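Local coordinates for chromosome partition protein Smc (Pyrococcus yayanosii, PDB 5XEI) that is probably required for chromosome condensation and partitioning, as a DNA-binding SMC protein that hydrolyses ATP in its head domains, at residues Leu183-Ala186 with Glu187-Ala191; Arg331-Leu334 with Glu335-Lys339; Glu346-Ser349 with Ile350-Ile354; Ile354-Ile357 with Glu358-Lys362. All coordinates share one frame; numbering follows the deposited sequence.

Each of the four contacts joins successive turns of one helix, so none closes a loop. The chain reaches contact 1 first, on helix 170-246, which leads away from the ATPase head. On helix 321-383, which runs back toward the head, contact 2 comes next, then contacts 3 and 4, which overlap at I354. None nests in or crosses another. The two helices lie antiparallel, as in the coiled-coil arm of SMC proteins. Contact 1 faces contact 3: L183 packs on I350, A186 on E346 and E187 on K347. L183 also reaches I354. Contact 2 lies farther out along the arm, its centre about 17 Å from that of contact 1.

Contact 1. Residues Leu183-Ala186 with Glu187-Ala191; sequences LKQA and EENLA
E187 folds back over the preceding turn of helix 170-246 and rests against L183. Its CB lies beside the A186 carbonyl carbon. CG sits between the backbone N and the carbonyl carbon (chi1 41°), and this sends the chain back toward L183. There E187 CG is 3.4 Å from L183 O. Farther along, E187 CD comes to 4.1 Å from L183 CD1. At the tip, E187 OE1 lies 3.5 Å from L183 CG, so one carboxylate oxygen rests on the leucine's branch point. The other oxygen, OE2, packs on the CE methylene of K347 in helix 321-383. Cut back to alanine, E187 would lose its carboxylate, and L183 and the K347 methylene would probably lose this cover.

K184 and E188 make a similar pair one residue on. E188 OE1 lies along the lysine chain, 3.4 Å from K184 CE. The charged ends stay farther apart, with K184 NZ 4.6 Å from E188 OE1. This is too long for a salt bridge, though the opposite charges probably still attract.

N189 doubles its hold on the previous turn. Its backbone N bonds to Q185 O at 3.1 Å. Its side-chain ND2 adds a weak bond to the same Q185 O at 3.3 Å. The two amide side chains run side by side, their planes 42° apart. A186 is buried against E346, while L183 and L190 touch I350 and L343. Apolar residues spaced three or four apart on one helix face, with charged pairs beside them, are the mark of a coiled coil, here the SMC arm.

Contact 2. Residues Arg331-Leu334 with Glu335-Lys339; sequences RRYL and ELKSK
Y333 and K337 are tied first through the backbone: K337 N bonds to Y333 O at 3.1 Å. L336 N makes the matching bond to R332 O at 3.0 Å, and E335 N bonds to R331 O at 2.9 Å. R332 O also takes a weak second bond from E335 N. These are the i to i+4 bonds of helix 321-383, the returning helix of the antiparallel SMC coiled coil.

The side chains add one polar link. K337 NZ gives a weak hydrogen bond to Y333 OH at 3.3 Å. To arrive there the lysine bends twice, at chi2 (-103°) and chi3 (-87°), and its CD passes over one face of the ring. K337 CD is 4.0 Å from Y333 CZ. The tyrosine is set for this by its CG, which stands opposite the backbone N (chi1 -171°). The weak bond and the packing together probably steady the ring. A serine in place of K337 would probably leave Y333 OH without this donor and uncover one face of the ring.

Beside this pair, L336 CD1 approaches the R332 guanidinium obliquely, 4.5 Å from R332 NE. Both residues turn to helix 170-246, R332 to V200 and L336 to I197. Y333 touches K201 and L204 of the same helix. Nearer the backbone, L336 CG lies 3.3 Å from R332 O.

Contact 3. Residues Glu346-Ser349 with Ile350-Ile354; sequences EKES and IIEFI
E348 and E352 cross at an angle on successive turns, their carboxylate planes 63° apart. E348 OE1 comes within 3.4 Å of E352 OE2. Both oxygens are acceptors, so this is a meeting of like charges and not a bond. The two charges probably repel each other. E348 gets there by a bend at chi2 (59°) that turns its carboxylate along the helix. The same E348 OE1 also lies 3.4 Å from E352 CG, so the oxygen rests on the methylene as well.

K347 and I351 behave differently. They lie side by side and point the same way. K347 CG meets I351 CD1 at 4.2 Å, and K347 NZ curls back to the same methyl through the bend at its last torsion (chi4 -58°).

Both pairs sit on helix 321-383 in the coiled-coil arm, where each turn faces helix 170-246 on one side. I354 packs there on A179 and L180. I350 also belongs to this face, and its CG1 lies 3.3 Å from E346 O.

Regular backbone bonds hold the turns together. I350 N bonds to E346 O at 3.0 Å, and F353 N to S349 O at 3.1 Å.

Contact 4. Residues Ile354-Ile357 with Glu358-Lys362; sequences INEI and EKEKK
I357 O accepts a hydrogen bond from K361 N at 2.7 Å and E356 O one from E360 N at 2.9 Å, continuing the i to i+4 ladder of helix 321-383. The side chains add a bond three residues apart. N355 ND2 donates to E358 OE1 at 3.3 Å. The amide meets the oxygen from above the carboxylate plane, with the two planes 60° apart. N355 and E358 run side by side, and E358 CG lies 3.3 Å from I354 O. E358 OE2 also has a weak, long ion pair with K176 of helix 170-246.

K359 curls back along the helix, with K359 CG 3.1 Å from N355 O. The bend at chi2 (-55°) brings the chain back, with K359 NZ 3.8 Å from N355 O. E356 and E360 bring like charges near each other, their OE2 atoms 4.2 Å apart.

I357 is buried and packs on K176, while E360 touches Y172. K361 also makes a separate cation-pi contact with F400. I354 and I357 face helix 170-246, and K361 reaches across to it in a salt bridge with D173, as in an antiparallel coiled coil, here where the SMC arm approaches its ATPase head.

Contact 1. Residues Leu183-Ala186 with Glu187-Ala191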
loop_
_atom_site.group_PDB
_atom_site.type_symbol
_atom_site.label_atom_id
_atom_site.label_comp_id
_atom_site.label_asym_id
_atom_site.label_seq_id
_atom_site.Cartn_x
_atom_site.Cartn_y
_atom_site.Cartn_z
ATOM N N LEU A 183 7.699 6.795 4.917
ATOM C CA LEU A 183 7.482 7.832 5.923
ATOM C C LEU A 183 7.503 7.233 7.322
ATOM O O LEU A 183 8.094 7.809 8.244
ATOM C CB LEU A 183 6.161 8.564 5.682
ATOM C CG LEU A 183 5.721 9.491 6.822
ATOM C CD1 LEU A 183 6.818 10.499 7.117
ATOM C CD2 LEU A 183 4.380 10.196 6.577
ATOM N N LYS A 184 6.855 6.074 7.491
ATOM C CA LYS A 184 6.835 5.394 8.781
ATOM C C LYS A 184 8.251 5.079 9.242
ATOM O O LYS A 184 8.653 5.420 10.361
ATOM C CB LYS A 184 6.007 4.114 8.669
ATOM C CG LYS A 184 5.877 3.318 9.958
ATOM C CD LYS A 184 5.146 1.998 9.740
ATOM C CE LYS A 184 5.283 1.080 10.944
ATOM N NZ LYS A 184 5.012 -0.320 10.522
ATOM N N GLN A 185 9.026 4.435 8.375
ATOM C CA GLN A 185 10.420 4.158 8.663
ATOM C C GLN A 185 11.171 5.431 8.993
ATOM O O GLN A 185 12.044 5.447 9.868
ATOM C CB GLN A 185 11.027 3.477 7.453
ATOM C CG GLN A 185 12.347 2.841 7.652
ATOM C CD GLN A 185 12.702 2.044 6.428
ATOM O OE1 GLN A 185 12.328 2.420 5.312
ATOM N NE2 GLN A 185 13.411 0.934 6.615
ATOM N N ALA A 186 10.832 6.522 8.312
ATOM C CA ALA A 186 11.634 7.732 8.440
ATOM C C ALA A 186 11.544 8.310 9.839
ATOM O O ALA A 186 12.548 8.773 10.384
ATOM C CB ALA A 186 11.206 8.772 7.406
ATOM N N GLU A 187 10.364 8.297 10.447
ATOM C CA GLU A 187 10.265 8.934 11.751
ATOM C C GLU A 187 10.509 7.992 12.902
ATOM O O GLU A 187 10.738 8.466 14.019
ATOM C CB GLU A 187 8.909 9.580 11.965
ATOM C CG GLU A 187 7.789 8.784 11.468
ATOM C CD GLU A 187 6.663 9.694 11.087
ATOM O OE1 GLU A 187 5.798 9.248 10.305
ATOM O OE2 GLU A 187 6.658 10.861 11.569
ATOM N N GLU A 188 10.449 6.683 12.685
ATOM C CA GLU A 188 10.940 5.801 13.730
ATOM C C GLU A 188 12.448 5.936 13.854
ATOM O O GLU A 188 12.978 6.092 14.959
ATOM C CB GLU A 188 10.500 4.362 13.477
ATOM C CG GLU A 188 8.988 4.255 13.438
ATOM C CD GLU A 188 8.466 2.948 12.866
ATOM O OE1 GLU A 188 7.278 2.645 13.135
ATOM O OE2 GLU A 188 9.224 2.233 12.165
ATOM N N ASN A 189 13.149 5.913 12.723
ATOM C CA ASN A 189 14.535 6.370 12.696
ATOM C C ASN A 189 14.691 7.704 13.415
ATOM O O ASN A 189 15.494 7.841 14.350
ATOM C CB ASN A 189 15.006 6.506 11.253
ATOM C CG ASN A 189 15.807 5.334 10.801
ATOM O OD1 ASN A 189 16.910 5.102 11.304
ATOM N ND2 ASN A 189 15.272 4.576 9.836
ATOM N N LEU A 190 13.916 8.701 12.989
ATOM C CA LEU A 190 14.006 10.032 13.576
ATOM C C LEU A 190 13.797 9.991 15.079
ATOM O O LEU A 190 14.447 10.733 15.825
ATOM C CB LEU A 190 12.981 10.958 12.933
ATOM C CG LEU A 190 13.103 12.408 13.358
ATOM C CD1 LEU A 190 13.900 13.136 12.300
ATOM C CD2 LEU A 190 11.730 13.038 13.544
ATOM N N ALA A 191 12.902 9.119 15.544
ATOM C CA ALA A 191 12.663 9.004 16.976
ATOM C C ALA A 191 13.817 8.294 17.669
ATOM O O ALA A 191 14.148 8.605 18.819
ATOM C CB ALA A 191 11.350 8.270 17.223
#

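Contact 2. Residues Arg331-Leu334 with Glu335-Lys339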
loop_
_atom_site.group_PDB
_atom_site.type_symbol
_atom_site.label_atom_id
_atom_site.label_comp_id
_atom_site.label_asym_id
_atom_site.label_seq_id
_atom_site.Cartn_x
_atom_site.Cartn_y
_atom_site.Cartn_z
ATOM N N ARG A 331 31.912 14.432 19.192
ATOM C CA ARG A 331 31.728 14.102 17.779
ATOM C C ARG A 331 30.443 13.320 17.566
ATOM O O ARG A 331 29.675 13.620 16.646
ATOM C CB ARG A 331 32.924 13.320 17.222
ATOM C CG ARG A 331 34.250 14.027 17.375
ATOM C CD ARG A 331 35.386 13.358 16.593
ATOM N NE ARG A 331 36.547 13.151 17.457
ATOM C CZ ARG A 331 37.610 13.954 17.499
ATOM N NH1 ARG A 331 38.614 13.678 18.329
ATOM N NH2 ARG A 331 37.668 15.043 16.727
ATOM N N ARG A 332 30.171 12.338 18.420
ATOM C CA ARG A 332 28.916 11.604 18.304
ATOM C C ARG A 332 27.725 12.538 18.490
ATOM O O ARG A 332 26.724 12.445 17.768
ATOM C CB ARG A 332 28.879 10.463 19.319
ATOM C CG ARG A 332 27.782 9.469 19.046
ATOM C CD ARG A 332 27.653 8.422 20.127
ATOM N NE ARG A 332 26.408 7.674 19.941
ATOM C CZ ARG A 332 25.826 6.926 20.881
ATOM N NH1 ARG A 332 26.370 6.805 22.090
ATOM N NH2 ARG A 332 24.696 6.293 20.610
ATOM N N TYR A 333 27.834 13.476 19.427
ATOM C CA TYR A 333 26.763 14.437 19.638
ATOM C C TYR A 333 26.513 15.248 18.380
ATOM O O TYR A 333 25.406 15.243 17.835
ATOM C CB TYR A 333 27.114 15.348 20.800
ATOM C CG TYR A 333 25.988 16.235 21.230
ATOM C CD1 TYR A 333 24.819 15.697 21.752
ATOM C CD2 TYR A 333 26.100 17.614 21.147
ATOM C CE1 TYR A 333 23.777 16.511 22.158
ATOM C CE2 TYR A 333 25.073 18.434 21.557
ATOM C CZ TYR A 333 23.916 17.879 22.062
ATOM O OH TYR A 333 22.895 18.704 22.462
ATOM N N LEU A 334 27.548 15.936 17.885
ATOM C CA LEU A 334 27.375 16.773 16.703
ATOM C C LEU A 334 26.927 15.966 15.495
ATOM O O LEU A 334 26.323 16.529 14.569
ATOM C CB LEU A 334 28.660 17.533 16.375
ATOM C CG LEU A 334 28.767 18.882 17.085
ATOM C CD1 LEU A 334 30.010 19.623 16.683
ATOM C CD2 LEU A 334 27.534 19.748 16.847
ATOM N N GLU A 335 27.169 14.659 15.488
ATOM C CA GLU A 335 26.732 13.954 14.305
ATOM C C GLU A 335 25.291 13.516 14.398
ATOM O O GLU A 335 24.586 13.508 13.387
ATOM C CB GLU A 335 27.621 12.764 14.044
ATOM C CG GLU A 335 28.710 13.148 13.123
ATOM C CD GLU A 335 29.519 11.966 12.703
ATOM O OE1 GLU A 335 28.913 10.931 12.313
ATOM O OE2 GLU A 335 30.766 12.080 12.791
ATOM N N LEU A 336 24.838 13.148 15.594
ATOM C CA LEU A 336 23.414 12.905 15.776
ATOM C C LEU A 336 22.591 14.157 15.450
ATOM O O LEU A 336 21.539 14.057 14.813
ATOM C CB LEU A 336 23.155 12.426 17.199
ATOM C CG LEU A 336 23.680 11.059 17.604
ATOM C CD1 LEU A 336 23.395 10.842 19.083
ATOM C CD2 LEU A 336 23.014 9.965 16.775
ATOM N N LYS A 337 23.054 15.345 15.870
ATOM C CA LYS A 337 22.378 16.574 15.479
ATOM C C LYS A 337 22.428 16.765 13.974
ATOM O O LYS A 337 21.554 17.426 13.397
ATOM C CB LYS A 337 23.005 17.792 16.161
ATOM C CG LYS A 337 23.237 17.633 17.636
ATOM C CD LYS A 337 22.214 18.370 18.483
ATOM C CE LYS A 337 22.598 19.821 18.741
ATOM N NZ LYS A 337 21.741 20.371 19.852
ATOM N N SER A 338 23.451 16.217 13.320
ATOM C CA SER A 338 23.497 16.318 11.872
ATOM C C SER A 338 22.521 15.348 11.245
ATOM O O SER A 338 21.723 15.728 10.391
ATOM C CB SER A 338 24.904 16.051 11.354
ATOM O OG SER A 338 24.889 16.077 9.938
ATOM N N LYS A 339 22.570 14.094 11.671
ATOM C CA LYS A 339 21.658 13.083 11.154
ATOM C C LYS A 339 20.196 13.502 11.337
ATOM O O LYS A 339 19.410 13.482 10.377
ATOM C CB LYS A 339 21.959 11.759 11.852
ATOM C CG LYS A 339 21.015 10.627 11.567
ATOM C CD LYS A 339 21.761 9.478 10.885
ATOM C CE LYS A 339 21.050 8.136 11.108
ATOM N NZ LYS A 339 21.599 7.017 10.280
#

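Contact 3. Residues Glu346-Ser349 with Ile350-Ile354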
loop_
_atom_site.group_PDB
_atom_site.type_symbol
_atom_site.label_atom_id
_atom_site.label_comp_id
_atom_site.label_asym_id
_atom_site.label_seq_id
_atom_site.Cartn_x
_atom_site.Cartn_y
_atom_site.Cartn_z
ATOM N N GLU A 346 14.367 14.683 5.090
ATOM C CA GLU A 346 13.874 13.542 4.334
ATOM C C GLU A 346 12.390 13.300 4.616
ATOM O O GLU A 346 11.609 13.012 3.698
ATOM C CB GLU A 346 14.720 12.312 4.664
ATOM C CG GLU A 346 14.018 10.963 4.481
ATOM C CD GLU A 346 14.774 9.805 5.148
ATOM O OE1 GLU A 346 14.121 8.916 5.757
ATOM O OE2 GLU A 346 16.027 9.793 5.071
ATOM N N LYS A 347 11.978 13.447 5.877
ATOM C CA LYS A 347 10.581 13.224 6.234
ATOM C C LYS A 347 9.681 14.228 5.533
ATOM O O LYS A 347 8.715 13.847 4.862
ATOM C CB LYS A 347 10.420 13.304 7.752
ATOM C CG LYS A 347 9.018 13.605 8.282
ATOM C CD LYS A 347 8.939 13.273 9.786
ATOM C CE LYS A 347 7.692 13.826 10.456
ATOM N NZ LYS A 347 7.579 15.319 10.317
ATOM N N GLU A 348 10.008 15.519 5.655
ATOM C CA GLU A 348 9.223 16.551 4.992
ATOM C C GLU A 348 9.104 16.270 3.503
ATOM O O GLU A 348 8.028 16.420 2.922
ATOM C CB GLU A 348 9.846 17.931 5.240
ATOM C CG GLU A 348 9.277 19.085 4.366
ATOM C CD GLU A 348 7.745 19.318 4.516
ATOM O OE1 GLU A 348 7.167 20.023 3.652
ATOM O OE2 GLU A 348 7.109 18.810 5.481
ATOM N N SER A 349 10.193 15.835 2.874
ATOM C CA SER A 349 10.151 15.550 1.447
ATOM C C SER A 349 9.153 14.448 1.130
ATOM O O SER A 349 8.344 14.576 0.201
ATOM C CB SER A 349 11.531 15.151 0.957
ATOM O OG SER A 349 11.397 14.198 -0.084
ATOM N N ILE A 350 9.218 13.338 1.864
ATOM C CA ILE A 350 8.254 12.267 1.647
ATOM C C ILE A 350 6.843 12.811 1.759
ATOM O O ILE A 350 5.959 12.472 0.960
ATOM C CB ILE A 350 8.495 11.126 2.646
ATOM C CG1 ILE A 350 9.892 10.542 2.447
ATOM C CG2 ILE A 350 7.411 10.069 2.507
ATOM C CD1 ILE A 350 10.152 9.303 3.254
ATOM N N ILE A 351 6.622 13.699 2.732
ATOM C CA ILE A 351 5.286 14.235 2.960
ATOM C C ILE A 351 4.798 14.993 1.732
ATOM O O ILE A 351 3.662 14.812 1.279
ATOM C CB ILE A 351 5.269 15.116 4.219
ATOM C CG1 ILE A 351 5.307 14.224 5.466
ATOM C CG2 ILE A 351 4.040 15.988 4.221
ATOM C CD1 ILE A 351 5.390 14.988 6.779
ATOM N N GLU A 352 5.654 15.831 1.161
ATOM C CA GLU A 352 5.271 16.554 -0.038
ATOM C C GLU A 352 4.889 15.597 -1.154
ATOM O O GLU A 352 3.880 15.800 -1.836
ATOM C CB GLU A 352 6.409 17.475 -0.464
ATOM C CG GLU A 352 6.674 18.590 0.556
ATOM C CD GLU A 352 7.756 19.573 0.131
ATOM O OE1 GLU A 352 8.777 19.150 -0.462
ATOM O OE2 GLU A 352 7.586 20.779 0.412
ATOM N N PHE A 353 5.666 14.532 -1.326
ATOM C CA PHE A 353 5.382 13.531 -2.348
ATOM C C PHE A 353 4.031 12.860 -2.110
ATOM O O PHE A 353 3.225 12.707 -3.038
ATOM C CB PHE A 353 6.521 12.510 -2.355
ATOM C CG PHE A 353 6.385 11.422 -3.379
ATOM C CD1 PHE A 353 6.797 11.624 -4.685
ATOM C CD2 PHE A 353 5.874 10.179 -3.025
ATOM C CE1 PHE A 353 6.682 10.611 -5.629
ATOM C CE2 PHE A 353 5.749 9.164 -3.964
ATOM C CZ PHE A 353 6.156 9.379 -5.268
ATOM N N ILE A 354 3.762 12.450 -0.866
ATOM C CA ILE A 354 2.477 11.830 -0.556
ATOM C C ILE A 354 1.330 12.781 -0.858
ATOM O O ILE A 354 0.235 12.351 -1.249
ATOM C CB ILE A 354 2.445 11.371 0.914
ATOM C CG1 ILE A 354 3.602 10.430 1.209
ATOM C CG2 ILE A 354 1.161 10.647 1.212
ATOM C CD1 ILE A 354 3.429 9.664 2.501
#

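Contact 4. Residues Ile354-Ile357 with Glu358-Lys362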
loop_
_atom_site.group_PDB
_atom_site.type_symbol
_atom_site.label_atom_id
_atom_site.label_comp_id
_atom_site.label_asym_id
_atom_site.label_seq_id
_atom_site.Cartn_x
_atom_site.Cartn_y
_atom_site.Cartn_z
ATOM N N ILE A 354 3.762 12.450 -0.866
ATOM C CA ILE A 354 2.477 11.830 -0.556
ATOM C C ILE A 354 1.330 12.781 -0.858
ATOM O O ILE A 354 0.235 12.351 -1.249
ATOM C CB ILE A 354 2.445 11.371 0.914
ATOM C CG1 ILE A 354 3.602 10.430 1.209
ATOM C CG2 ILE A 354 1.161 10.647 1.212
ATOM C CD1 ILE A 354 3.429 9.664 2.501
ATOM N N ASN A 355 1.548 14.078 -0.690
ATOM C CA ASN A 355 0.507 15.019 -1.071
ATOM C C ASN A 355 0.384 15.146 -2.580
ATOM O O ASN A 355 -0.714 15.363 -3.089
ATOM C CB ASN A 355 0.774 16.367 -0.431
ATOM C CG ASN A 355 0.619 16.312 1.050
ATOM O OD1 ASN A 355 1.475 16.773 1.794
ATOM N ND2 ASN A 355 -0.462 15.696 1.501
ATOM N N GLU A 356 1.486 15.009 -3.312
ATOM C CA GLU A 356 1.386 14.996 -4.763
ATOM C C GLU A 356 0.557 13.818 -5.241
ATOM O O GLU A 356 -0.255 13.953 -6.165
ATOM C CB GLU A 356 2.773 14.958 -5.384
ATOM C CG GLU A 356 3.354 16.338 -5.539
ATOM C CD GLU A 356 2.428 17.243 -6.348
ATOM O OE1 GLU A 356 2.172 18.384 -5.891
ATOM O OE2 GLU A 356 1.955 16.809 -7.433
ATOM N N ILE A 357 0.733 12.655 -4.608
ATOM C CA ILE A 357 0.012 11.468 -5.041
ATOM C C ILE A 357 -1.491 11.657 -4.859
ATOM O O ILE A 357 -2.278 11.436 -5.791
ATOM C CB ILE A 357 0.524 10.231 -4.291
ATOM C CG1 ILE A 357 1.897 9.833 -4.820
ATOM C CG2 ILE A 357 -0.422 9.079 -4.497
ATOM C CD1 ILE A 357 1.848 9.134 -6.160
ATOM N N GLU A 358 -1.915 12.069 -3.659
ATOM C CA GLU A 358 -3.347 12.184 -3.405
ATOM C C GLU A 358 -3.999 13.120 -4.405
ATOM O O GLU A 358 -5.085 12.830 -4.922
ATOM C CB GLU A 358 -3.616 12.676 -1.989
ATOM C CG GLU A 358 -3.031 11.808 -0.919
ATOM C CD GLU A 358 -2.930 12.533 0.424
ATOM O OE1 GLU A 358 -2.898 13.794 0.416
ATOM O OE2 GLU A 358 -2.856 11.842 1.477
ATOM N N LYS A 359 -3.339 14.235 -4.713
ATOM C CA LYS A 359 -3.926 15.191 -5.630
ATOM C C LYS A 359 -3.913 14.679 -7.067
ATOM O O LYS A 359 -4.887 14.881 -7.795
ATOM C CB LYS A 359 -3.216 16.534 -5.493
ATOM C CG LYS A 359 -3.128 16.996 -4.043
ATOM C CD LYS A 359 -4.525 17.043 -3.364
ATOM C CE LYS A 359 -4.504 17.826 -2.031
ATOM N NZ LYS A 359 -3.252 17.534 -1.223
ATOM N N GLU A 360 -2.861 13.983 -7.488
ATOM C CA GLU A 360 -2.934 13.286 -8.767
ATOM C C GLU A 360 -4.095 12.296 -8.782
ATOM O O GLU A 360 -4.938 12.321 -9.686
ATOM C CB GLU A 360 -1.628 12.560 -9.044
ATOM C CG GLU A 360 -0.471 13.471 -9.306
ATOM C CD GLU A 360 0.816 12.696 -9.468
ATOM O OE1 GLU A 360 1.013 12.025 -10.507
ATOM O OE2 GLU A 360 1.620 12.723 -8.523
ATOM N N LYS A 361 -4.144 11.411 -7.780
ATOM C CA LYS A 361 -5.234 10.448 -7.647
ATOM C C LYS A 361 -6.593 11.115 -7.802
ATOM O O LYS A 361 -7.427 10.690 -8.611
ATOM C CB LYS A 361 -5.121 9.764 -6.285
ATOM C CG LYS A 361 -6.249 8.844 -5.888
ATOM C CD LYS A 361 -6.087 8.453 -4.412
ATOM C CE LYS A 361 -7.059 7.354 -3.972
ATOM N NZ LYS A 361 -6.900 6.980 -2.528
ATOM N N LYS A 362 -6.828 12.180 -7.045
ATOM C CA LYS A 362 -8.122 12.834 -7.104
ATOM C C LYS A 362 -8.399 13.366 -8.509
ATOM O O LYS A 362 -9.473 13.119 -9.067
ATOM C CB LYS A 362 -8.188 13.934 -6.059
ATOM C CG LYS A 362 -9.365 14.814 -6.264
ATOM C CD LYS A 362 -9.157 16.146 -5.598
ATOM C CE LYS A 362 -9.834 16.196 -4.255
ATOM N NZ LYS A 362 -10.840 17.308 -4.215
#